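Local structure of DNA polymerase (Bacillus phage phi29, 2PY5) at residues F[491-502]-F[541-549]; F[229-237]-F[450-458]. The protein replicates the phage genome by protein-primed, strand-displacing DNA synthesis with high processivity and fidelity, and has a 3'-5' exonuclease proofreading region. The protein carries 2 engineered substitutions. All coordinates share one frame; numbering follows the deposited sequence.

Contact 1: F[491-502]-F[541-549]; sequences RAKYLRQKTYIQ and VTFENFKVG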
loop_
_atom_site.group_PDB
_atom_site.type_symbol
_atom_site.label_atom_id
_atom_site.label_comp_id
_atom_site.label_asym_id
_atom_site.label_seq_id
_atom_site.Cartn_x
_atom_site.Cartn_y
_atom_site.Cartn_z
ATOM N N ARG F 491 11.845 8.871 -25.868
ATOM C CA ARG F 491 11.104 7.775 -26.435
ATOM C C ARG F 491 10.584 6.911 -25.301
ATOM O O ARG F 491 11.024 7.041 -24.161
ATOM C CB ARG F 491 11.970 6.953 -27.388
ATOM C CG ARG F 491 13.173 6.333 -26.753
ATOM C CD ARG F 491 13.843 5.284 -27.653
ATOM N NE ARG F 491 14.982 4.663 -26.976
ATOM C CZ ARG F 491 15.662 3.612 -27.437
ATOM N NH1 ARG F 491 15.321 3.015 -28.568
ATOM N NH2 ARG F 491 16.672 3.125 -26.737
ATOM N N ALA F 492 9.639 6.047 -25.629
ATOM C CA ALA F 492 8.970 5.232 -24.626
ATOM C C ALA F 492 8.335 4.023 -25.307
ATOM O O ALA F 492 8.221 3.964 -26.531
ATOM C CB ALA F 492 7.927 6.050 -23.874
ATOM N N LYS F 493 7.969 3.036 -24.495
ATOM C CA LYS F 493 7.195 1.901 -24.953
ATOM C C LYS F 493 6.320 1.405 -23.807
ATOM O O LYS F 493 6.808 1.124 -22.704
ATOM C CB LYS F 493 8.079 0.780 -25.491
ATOM C CG LYS F 493 7.254 -0.373 -26.113
ATOM C CD LYS F 493 8.127 -1.507 -26.610
ATOM C CE LYS F 493 8.692 -1.276 -28.004
ATOM N NZ LYS F 493 9.195 -2.567 -28.558
ATOM N N TYR F 494 5.015 1.376 -24.067
ATOM C CA TYR F 494 4.006 0.967 -23.097
ATOM C C TYR F 494 3.385 -0.338 -23.581
ATOM O O TYR F 494 2.849 -0.418 -24.686
ATOM C CB TYR F 494 2.901 2.027 -22.971
ATOM C CG TYR F 494 3.365 3.360 -22.428
ATOM C CD1 TYR F 494 4.071 4.258 -23.240
ATOM C CD2 TYR F 494 3.102 3.725 -21.118
ATOM C CE1 TYR F 494 4.496 5.505 -22.735
ATOM C CE2 TYR F 494 3.508 4.959 -20.614
ATOM C CZ TYR F 494 4.218 5.829 -21.426
ATOM O OH TYR F 494 4.637 7.041 -20.942
ATOM N N LEU F 495 3.493 -1.379 -22.768
ATOM C CA LEU F 495 2.990 -2.696 -23.161
ATOM C C LEU F 495 1.619 -2.971 -22.570
ATOM O O LEU F 495 0.740 -3.504 -23.249
ATOM C CB LEU F 495 3.964 -3.775 -22.706
ATOM C CG LEU F 495 5.392 -3.682 -23.219
ATOM C CD1 LEU F 495 6.230 -4.804 -22.629
ATOM C CD2 LEU F 495 5.470 -3.682 -24.754
ATOM N N ARG F 496 1.468 -2.646 -21.289
ATOM C CA ARG F 496 0.240 -2.877 -20.514
ATOM C C ARG F 496 0.129 -1.814 -19.440
ATOM O O ARG F 496 1.078 -1.049 -19.209
ATOM C CB ARG F 496 0.307 -4.244 -19.817
ATOM C CG ARG F 496 0.546 -5.436 -20.717
ATOM C CD ARG F 496 -0.723 -5.793 -21.455
ATOM N NE ARG F 496 -0.599 -7.039 -22.202
ATOM C CZ ARG F 496 -0.251 -7.132 -23.481
ATOM N NH1 ARG F 496 0.030 -6.051 -24.193
ATOM N NH2 ARG F 496 -0.181 -8.325 -24.062
ATOM N N GLN F 497 -1.011 -1.790 -18.748
ATOM C CA GLN F 497 -1.138 -1.015 -17.517
ATOM C C GLN F 497 0.051 -1.340 -16.617
ATOM O O GLN F 497 0.440 -2.512 -16.484
ATOM C CB GLN F 497 -2.449 -1.337 -16.775
ATOM C CG GLN F 497 -3.694 -0.823 -17.467
ATOM C CD GLN F 497 -4.981 -1.542 -17.052
ATOM O OE1 GLN F 497 -6.037 -0.913 -16.901
ATOM N NE2 GLN F 497 -4.907 -2.867 -16.898
ATOM N N LYS F 498 0.645 -0.301 -16.033
ATOM C CA LYS F 498 1.767 -0.433 -15.106
ATOM C C LYS F 498 2.997 -1.117 -15.689
ATOM O O LYS F 498 3.829 -1.594 -14.933
ATOM C CB LYS F 498 1.322 -1.143 -13.815
ATOM C CG LYS F 498 0.246 -0.362 -13.069
ATOM C CD LYS F 498 -0.076 -0.968 -11.737
ATOM C CE LYS F 498 -1.152 -0.170 -11.026
ATOM N NZ LYS F 498 -0.718 1.212 -10.660
ATOM N N THR F 499 3.125 -1.136 -17.018
ATOM C CA THR F 499 4.205 -1.854 -17.686
ATOM C C THR F 499 4.730 -1.026 -18.865
ATOM O O THR F 499 4.189 -1.091 -19.966
ATOM C CB THR F 499 3.744 -3.236 -18.187
ATOM O OG1 THR F 499 3.107 -3.942 -17.106
ATOM C CG2 THR F 499 4.908 -4.061 -18.702
ATOM N N TYR F 500 5.760 -0.227 -18.608
ATOM C CA TYR F 500 6.312 0.656 -19.622
ATOM C C TYR F 500 7.771 1.001 -19.320
ATOM O O TYR F 500 8.257 0.795 -18.214
ATOM C CB TYR F 500 5.476 1.945 -19.737
ATOM C CG TYR F 500 5.528 2.843 -18.530
ATOM C CD1 TYR F 500 6.484 3.823 -18.452
ATOM C CD2 TYR F 500 4.626 2.714 -17.479
ATOM C CE1 TYR F 500 6.559 4.671 -17.375
ATOM C CE2 TYR F 500 4.712 3.570 -16.382
ATOM C CZ TYR F 500 5.686 4.539 -16.359
ATOM O OH TYR F 500 5.833 5.433 -15.304
ATOM N N ILE F 501 8.454 1.505 -20.343
ATOM C CA ILE F 501 9.800 2.038 -20.207
ATOM C C ILE F 501 9.842 3.423 -20.833
ATOM O O ILE F 501 9.062 3.733 -21.745
ATOM C CB ILE F 501 10.891 1.130 -20.844
ATOM C CG1 ILE F 501 10.636 0.863 -22.338
ATOM C CG2 ILE F 501 10.980 -0.194 -20.094
ATOM C CD1 ILE F 501 11.649 -0.053 -23.003
ATOM N N GLN F 502 10.747 4.254 -20.322
ATOM C CA GLN F 502 11.017 5.570 -20.906
ATOM C C GLN F 502 12.494 5.881 -20.883
ATOM O O GLN F 502 13.202 5.483 -19.957
ATOM C CB GLN F 502 10.306 6.665 -20.109
ATOM C CG GLN F 502 8.785 6.529 -20.052
ATOM C CD GLN F 502 8.152 7.477 -19.070
ATOM O OE1 GLN F 502 8.782 7.895 -18.095
ATOM N NE2 GLN F 502 6.875 7.790 -19.294
ATOM N N VAL F 541 16.245 -5.562 -18.372
ATOM C CA VAL F 541 15.415 -4.930 -19.385
ATOM C C VAL F 541 16.190 -3.892 -20.222
ATOM O O VAL F 541 16.996 -3.116 -19.693
ATOM C CB VAL F 541 14.176 -4.252 -18.740
ATOM C CG1 VAL F 541 13.379 -3.480 -19.769
ATOM C CG2 VAL F 541 13.293 -5.294 -18.019
ATOM N N THR F 542 15.934 -3.894 -21.527
ATOM C CA THR F 542 16.424 -2.876 -22.451
ATOM C C THR F 542 15.296 -2.515 -23.405
ATOM O O THR F 542 14.308 -3.237 -23.509
ATOM C CB THR F 542 17.602 -3.411 -23.301
ATOM O OG1 THR F 542 17.125 -4.444 -24.178
ATOM C CG2 THR F 542 18.683 -3.968 -22.426
ATOM N N PHE F 543 15.431 -1.412 -24.129
ATOM C CA PHE F 543 14.441 -1.071 -25.150
ATOM C C PHE F 543 14.303 -2.182 -26.184
ATOM O O PHE F 543 13.210 -2.418 -26.694
ATOM C CB PHE F 543 14.756 0.263 -25.836
ATOM C CG PHE F 543 13.982 1.421 -25.280
ATOM C CD1 PHE F 543 14.433 2.100 -24.164
ATOM C CD2 PHE F 543 12.784 1.819 -25.866
ATOM C CE1 PHE F 543 13.706 3.168 -23.637
ATOM C CE2 PHE F 543 12.058 2.891 -25.352
ATOM C CZ PHE F 543 12.521 3.566 -24.237
ATOM N N GLU F 544 15.401 -2.865 -26.472
ATOM C CA GLU F 544 15.390 -3.940 -27.468
ATOM C C GLU F 544 14.588 -5.168 -27.017
ATOM O O GLU F 544 13.841 -5.741 -27.821
ATOM C CB GLU F 544 16.822 -4.351 -27.835
ATOM N N ASN F 545 14.734 -5.578 -25.750
ATOM C CA ASN F 545 14.084 -6.803 -25.275
ATOM C C ASN F 545 12.762 -6.625 -24.525
ATOM O O ASN F 545 12.152 -7.602 -24.137
ATOM C CB ASN F 545 15.053 -7.669 -24.440
ATOM C CG ASN F 545 15.345 -7.094 -23.067
ATOM O OD1 ASN F 545 14.624 -6.242 -22.566
ATOM N ND2 ASN F 545 16.389 -7.594 -22.437
ATOM N N PHE F 546 12.333 -5.378 -24.333
ATOM C CA PHE F 546 11.113 -5.096 -23.581
ATOM C C PHE F 546 9.935 -5.279 -24.498
ATOM O O PHE F 546 9.616 -4.397 -25.295
ATOM C CB PHE F 546 11.139 -3.671 -23.057
ATOM C CG PHE F 546 9.997 -3.321 -22.138
ATOM C CD1 PHE F 546 9.868 -3.909 -20.899
ATOM C CD2 PHE F 546 9.089 -2.342 -22.505
ATOM C CE1 PHE F 546 8.829 -3.527 -20.048
ATOM C CE2 PHE F 546 8.067 -1.980 -21.665
ATOM C CZ PHE F 546 7.943 -2.568 -20.449
ATOM N N LYS F 547 9.317 -6.452 -24.395
ATOM C CA LYS F 547 8.144 -6.783 -25.174
ATOM C C LYS F 547 7.325 -7.841 -24.469
ATOM O O LYS F 547 7.805 -8.519 -23.553
ATOM C CB LYS F 547 8.551 -7.271 -26.568
ATOM C CG LYS F 547 9.443 -8.501 -26.597
ATOM C CD LYS F 547 10.214 -8.531 -27.929
ATOM C CE LYS F 547 10.482 -9.938 -28.411
ATOM N NZ LYS F 547 11.066 -9.927 -29.790
ATOM N N VAL F 548 6.070 -7.975 -24.883
ATOM C CA VAL F 548 5.225 -9.031 -24.386
ATOM C C VAL F 548 5.953 -10.340 -24.692
ATOM O O VAL F 548 6.445 -10.529 -25.817
ATOM C CB VAL F 548 3.827 -8.986 -25.043
ATOM C CG1 VAL F 548 2.987 -10.161 -24.601
ATOM C CG2 VAL F 548 3.129 -7.663 -24.716
ATOM N N GLY F 549 6.095 -11.175 -23.667
ATOM C CA GLY F 549 6.797 -12.464 -23.764
ATOM C C GLY F 549 8.144 -12.455 -23.054
ATOM O O GLY F 549 8.715 -13.512 -22.797
#
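Phe543 and Phe546 of the loop 541-549 dock on one side of the beta hairpin 491-502, which carries the KxY motif of B-family polymerases (Lys498 to Tyr500), and Ile501 lies between their rings. Phe546 CG is anti to its backbone N (chi1 -174°), and the ring points its edge at the hairpin backbone, with CZ 3.7 Å from Tyr500 N. Both its faces are covered by CH-pi contacts: Leu495 CD1 lies 3.6 Å from the centroid on one face, and Ile501 CG2 takes the centre of the other, also at 3.6 Å. Ile501 CG1 stands between the backbone N and the carbonyl carbon (chi1 57°), which brings CD1 over the Phe543 ring, 3.5 Å from the centroid, where it also touches Phe546 CD2. On the opposite face of Phe543 lies the guanidinium of Arg491, a cation-pi stack with planes 9° apart and centres 3.8 Å apart. Both contacts hold for one of the two deposited conformers of Phe543 and are less certain. Arg491 NE forms a salt bridge with Asp503. Farther along, Val548 CG2 rests on one face of the Arg496 guanidinium, 3.4 Å from NH2. That arginine is steered by a bond from NH1 to Leu495 O (2.8 Å) and by salt bridges to Glu239 and the C-terminal carboxylate of Lys575. No hydrogen bond joins the two segments; the docking rests on apolar contacts, ring faces and a cation-pi stack. The loop braces itself: Asn545 N donates to Thr542 OG1 (3.1 Å), an ST motif, and Thr542 N returns a bond to Asn545 OD1. The hairpin, with a type II turn at 496-499 and a classic bulge where Leu495 and Arg496 face Thr499, presents the KxY residues Lys498 and Tyr500, probably involved in binding template-primer DNA.

Contact 2: F[229-237]-F[450-458]; sequences GFTWLNDRF and DRIIYCDTD. With EDO (1,2-ethanediol), chain K; EDO (1,2-ethanediol), chain U.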
loop_
_atom_site.group_PDB
_atom_site.type_symbol
_atom_site.label_atom_id
_atom_site.label_comp_id
_atom_site.label_asym_id
_atom_site.label_seq_id
_atom_site.Cartn_x
_atom_site.Cartn_y
_atom_site.Cartn_z
ATOM N N GLY F 229 -7.598 3.657 -7.687
ATOM C CA GLY F 229 -7.093 4.570 -8.684
ATOM C C GLY F 229 -7.449 4.206 -10.115
ATOM O O GLY F 229 -7.682 3.039 -10.434
ATOM N N PHE F 230 -7.441 5.215 -10.973
ATOM C CA PHE F 230 -7.679 5.050 -12.408
ATOM C C PHE F 230 -6.340 4.779 -13.113
ATOM O O PHE F 230 -5.456 5.650 -13.176
ATOM C CB PHE F 230 -8.330 6.303 -12.988
ATOM C CG PHE F 230 -8.636 6.194 -14.453
ATOM C CD1 PHE F 230 -9.669 5.399 -14.891
ATOM C CD2 PHE F 230 -7.868 6.881 -15.383
ATOM C CE1 PHE F 230 -9.925 5.265 -16.255
ATOM C CE2 PHE F 230 -8.126 6.770 -16.726
ATOM C CZ PHE F 230 -9.174 5.967 -17.154
ATOM N N THR F 231 -6.211 3.576 -13.655
ATOM C CA THR F 231 -5.004 3.187 -14.380
ATOM C C THR F 231 -5.436 2.636 -15.731
ATOM O O THR F 231 -6.168 1.654 -15.795
ATOM C CB THR F 231 -4.215 2.100 -13.604
ATOM O OG1 THR F 231 -3.964 2.549 -12.259
ATOM C CG2 THR F 231 -2.916 1.778 -14.290
ATOM N N TRP F 232 -4.945 3.241 -16.811
ATOM C CA TRP F 232 -5.446 2.979 -18.153
ATOM C C TRP F 232 -4.406 3.292 -19.205
ATOM O O TRP F 232 -3.796 4.357 -19.186
ATOM C CB TRP F 232 -6.690 3.833 -18.411
ATOM C CG TRP F 232 -7.224 3.805 -19.809
ATOM C CD1 TRP F 232 -7.917 2.794 -20.404
ATOM C CD2 TRP F 232 -7.104 4.833 -20.791
ATOM N NE1 TRP F 232 -8.252 3.133 -21.679
ATOM C CE2 TRP F 232 -7.755 4.380 -21.951
ATOM C CE3 TRP F 232 -6.502 6.092 -20.808
ATOM C CZ2 TRP F 232 -7.846 5.146 -23.100
ATOM C CZ3 TRP F 232 -6.583 6.850 -21.965
ATOM C CH2 TRP F 232 -7.240 6.372 -23.096
ATOM N N LEU F 233 -4.226 2.345 -20.134
ATOM C CA LEU F 233 -3.383 2.527 -21.320
ATOM C C LEU F 233 -4.256 2.621 -22.562
ATOM O O LEU F 233 -5.069 1.721 -22.842
ATOM C CB LEU F 233 -2.426 1.349 -21.462
ATOM C CG LEU F 233 -1.501 1.350 -22.675
ATOM C CD1 LEU F 233 -0.645 2.591 -22.761
ATOM C CD2 LEU F 233 -0.631 0.084 -22.685
ATOM N N ASN F 234 -4.077 3.710 -23.296
ATOM C CA ASN F 234 -4.751 3.948 -24.554
ATOM C C ASN F 234 -4.344 2.882 -25.548
ATOM O O ASN F 234 -3.170 2.774 -25.870
ATOM C CB ASN F 234 -4.372 5.342 -25.055
ATOM C CG ASN F 234 -5.174 5.794 -26.243
ATOM O OD1 ASN F 234 -5.820 4.990 -26.936
ATOM N ND2 ASN F 234 -5.103 7.096 -26.527
ATOM N N ASP F 235 -5.319 2.101 -26.034
ATOM C CA ASP F 235 -5.042 1.061 -27.038
ATOM C C ASP F 235 -4.251 1.557 -28.262
ATOM O O ASP F 235 -3.491 0.795 -28.873
ATOM C CB ASP F 235 -6.356 0.429 -27.510
ATOM C CG ASP F 235 -6.885 -0.632 -26.561
ATOM O OD1 ASP F 235 -6.126 -1.144 -25.699
ATOM O OD2 ASP F 235 -8.085 -0.969 -26.695
ATOM N N ARG F 236 -4.438 2.826 -28.633
ATOM C CA ARG F 236 -3.700 3.455 -29.723
ATOM C C ARG F 236 -2.188 3.283 -29.598
ATOM O O ARG F 236 -1.488 3.201 -30.610
ATOM C CB ARG F 236 -4.035 4.952 -29.789
ATOM C CG ARG F 236 -3.352 5.679 -30.909
ATOM C CD ARG F 236 -4.147 6.860 -31.386
ATOM N NE ARG F 236 -3.900 8.062 -30.599
ATOM C CZ ARG F 236 -2.917 8.937 -30.822
ATOM N NH1 ARG F 236 -2.022 8.742 -31.780
ATOM N NH2 ARG F 236 -2.808 10.011 -30.047
ATOM N N PHE F 237 -1.704 3.233 -28.350
ATOM C CA PHE F 237 -0.269 3.174 -28.040
ATOM C C PHE F 237 0.227 1.833 -27.498
ATOM O O PHE F 237 1.427 1.671 -27.231
ATOM C CB PHE F 237 0.066 4.293 -27.042
ATOM C CG PHE F 237 -0.110 5.646 -27.619
ATOM C CD1 PHE F 237 -1.220 6.413 -27.311
ATOM C CD2 PHE F 237 0.813 6.149 -28.514
ATOM C CE1 PHE F 237 -1.385 7.665 -27.850
ATOM C CE2 PHE F 237 0.640 7.400 -29.070
ATOM C CZ PHE F 237 -0.464 8.157 -28.730
ATOM N N ASP F 450 -6.382 14.094 -27.429
ATOM C CA ASP F 450 -5.605 13.956 -28.671
ATOM C C ASP F 450 -4.150 13.509 -28.466
ATOM O O ASP F 450 -3.497 13.083 -29.416
ATOM C CB ASP F 450 -5.661 15.246 -29.513
ATOM C CG ASP F 450 -5.149 16.494 -28.768
ATOM O OD1 ASP F 450 -5.153 17.581 -29.389
ATOM O OD2 ASP F 450 -4.765 16.425 -27.592
ATOM N N ARG F 451 -3.668 13.614 -27.225
ATOM C CA ARG F 451 -2.274 13.311 -26.887
ATOM C C ARG F 451 -2.135 12.263 -25.784
ATOM O O ARG F 451 -1.033 11.872 -25.462
ATOM C CB ARG F 451 -1.570 14.604 -26.468
ATOM C CG ARG F 451 -1.422 15.613 -27.612
ATOM C CD ARG F 451 -0.915 16.955 -27.094
ATOM N NE ARG F 451 0.393 16.834 -26.446
ATOM C CZ ARG F 451 1.051 17.836 -25.865
ATOM N NH1 ARG F 451 0.523 19.056 -25.836
ATOM N NH2 ARG F 451 2.232 17.612 -25.305
ATOM N N ILE F 452 -3.247 11.804 -25.214
ATOM C CA ILE F 452 -3.183 10.931 -24.044
ATOM C C ILE F 452 -2.685 9.527 -24.388
ATOM O O ILE F 452 -3.226 8.853 -25.271
ATOM C CB ILE F 452 -4.534 10.860 -23.286
ATOM C CG1 ILE F 452 -4.366 10.177 -21.931
ATOM C CG2 ILE F 452 -5.624 10.134 -24.133
ATOM C CD1 ILE F 452 -3.506 10.953 -20.924
ATOM N N ILE F 453 -1.636 9.112 -23.677
ATOM C CA ILE F 453 -1.082 7.770 -23.794
ATOM C C ILE F 453 -1.579 6.864 -22.671
ATOM O O ILE F 453 -2.046 5.743 -22.920
ATOM C CB ILE F 453 0.472 7.781 -23.711
ATOM C CG1 ILE F 453 1.097 8.662 -24.787
ATOM C CG2 ILE F 453 1.033 6.339 -23.836
ATOM C CD1 ILE F 453 2.598 9.001 -24.499
ATOM N N TYR F 454 -1.475 7.357 -21.433
ATOM C CA TYR F 454 -1.527 6.496 -20.253
ATOM C C TYR F 454 -1.864 7.311 -19.024
ATOM O O TYR F 454 -1.394 8.431 -18.895
ATOM C CB TYR F 454 -0.141 5.856 -20.082
ATOM C CG TYR F 454 0.056 4.963 -18.884
ATOM C CD1 TYR F 454 -0.544 3.725 -18.811
ATOM C CD2 TYR F 454 0.830 5.369 -17.800
ATOM C CE1 TYR F 454 -0.374 2.896 -17.708
ATOM C CE2 TYR F 454 1.027 4.535 -16.710
ATOM C CZ TYR F 454 0.426 3.313 -16.657
ATOM O OH TYR F 454 0.591 2.480 -15.560
ATOM N N CYS F 455 -2.678 6.742 -18.143
ATOM C CA CYS F 455 -2.945 7.313 -16.825
ATOM C C CYS F 455 -2.616 6.288 -15.762
ATOM O O CYS F 455 -2.910 5.107 -15.931
ATOM C CB CYS F 455 -4.432 7.630 -16.677
ATOM S SG CYS F 455 -5.085 8.806 -17.875
ATOM N N ASP F 456 -2.060 6.752 -14.651
ATOM C CA ASP F 456 -1.969 5.913 -13.465
ATOM C C ASP F 456 -2.164 6.712 -12.193
ATOM O O ASP F 456 -1.212 7.287 -11.660
ATOM C CB ASP F 456 -0.651 5.160 -13.379
ATOM C CG ASP F 456 -0.619 4.191 -12.186
ATOM O OD1 ASP F 456 -1.705 3.954 -11.582
ATOM O OD2 ASP F 456 0.465 3.659 -11.848
ATOM N N THR F 457 -3.415 6.732 -11.740
ATOM C CA THR F 457 -3.823 7.223 -10.428
ATOM C C THR F 457 -3.745 8.718 -10.315
ATOM O O THR F 457 -4.785 9.362 -10.243
ATOM C CB THR F 457 -3.082 6.527 -9.273
ATOM O OG1 THR F 457 -3.301 5.127 -9.374
ATOM C CG2 THR F 457 -3.617 7.013 -7.908
ATOM N N ASP F 458 -2.523 9.255 -10.301
ATOM C CA ASP F 458 -2.280 10.698 -10.154
ATOM C C ASP F 458 -1.447 11.231 -11.302
ATOM O O ASP F 458 -0.981 12.350 -11.240
ATOM C CB ASP F 458 -1.560 11.008 -8.811
ATOM C CG ASP F 458 -0.274 10.241 -8.623
ATOM O OD1 ASP F 458 0.309 10.297 -7.505
ATOM O OD2 ASP F 458 0.154 9.551 -9.572
HETATM C C1 EDO K . -7.077 9.016 -28.973
HETATM O O1 EDO K . -6.333 7.818 -29.178
HETATM C C2 EDO K . -6.586 10.143 -29.882
HETATM O O2 EDO K . -7.148 10.039 -31.199
HETATM C C1 EDO U . 0.528 6.486 -8.741
HETATM O O1 EDO U . 0.679 5.707 -7.549
HETATM C C2 EDO U . 1.879 7.005 -9.233
HETATM O O2 EDO U . 1.938 7.081 -10.671
HETATM O O HOH W 1 -7.206 7.927 -9.851
HETATM O O HOH W 2 -4.337 9.966 -27.666
#
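Thr231 and Asp456 meet at the tight end of an antiparallel strand pair, where Thr231 OG1 donates to Asp456 OD1 over 2.7 Å from above the carboxylate plane. Asp456 OD2 forms a salt bridge with Lys498. Trp232 and Cys455 make the hydrogen-bonded pair, with Cys455 N 2.8 Å from Trp232 O and Trp232 N 2.9 Å from Cys455 O. On their face of the sheet, Cys455 SG lies in plane at the edge of the Phe230 ring, and the Trp232 ring brings its edge, CZ3, to Ile452 CG1 at 4.0 Å. Past the strand, Asn234 ND2 reaches Ile452 O in a 2.9 Å bond, and Ile453 CG1 sits over the face of Phe237.

The solvent side lies at the exposed Arg236 and Asp450. Arg236 has its bonded link to the second segment through water 2, which accepts from NH2 and donates to Ile452 O. Its NE and Asn234 ND2 share O1 of a 1,2-ethanediol, probably from the crystallisation liquor. The chemistry implies that Thr231 OG1 on OD1 and Lys498 on OD2 would limit rotation of the carboxylate of Asp456, a magnesium ligand of the YCDTD motif, whereas Arg236 is linked through a single water.

Overall arrangement
Contacts 1 and 2 reach the same antiparallel sheet and touch through the hairpin turn, where Lys498 N is 2.8 Å from Tyr454 OH, a probable hydrogen bond. Leu233 and Tyr494 also pack together. Contact 2 is the more buried, a strand pairing held by main-chain bonds within the sheet, with the magnesium-binding Asp456 at one end. Contact 1, with its centre about 15 Å from that of contact 2, is partly buried and sets a loop against two strands of the sheet. Its chemistry is that of side chains alone: aromatic faces filled by aliphatic branches inside, giving way to an arginine stack toward the surface.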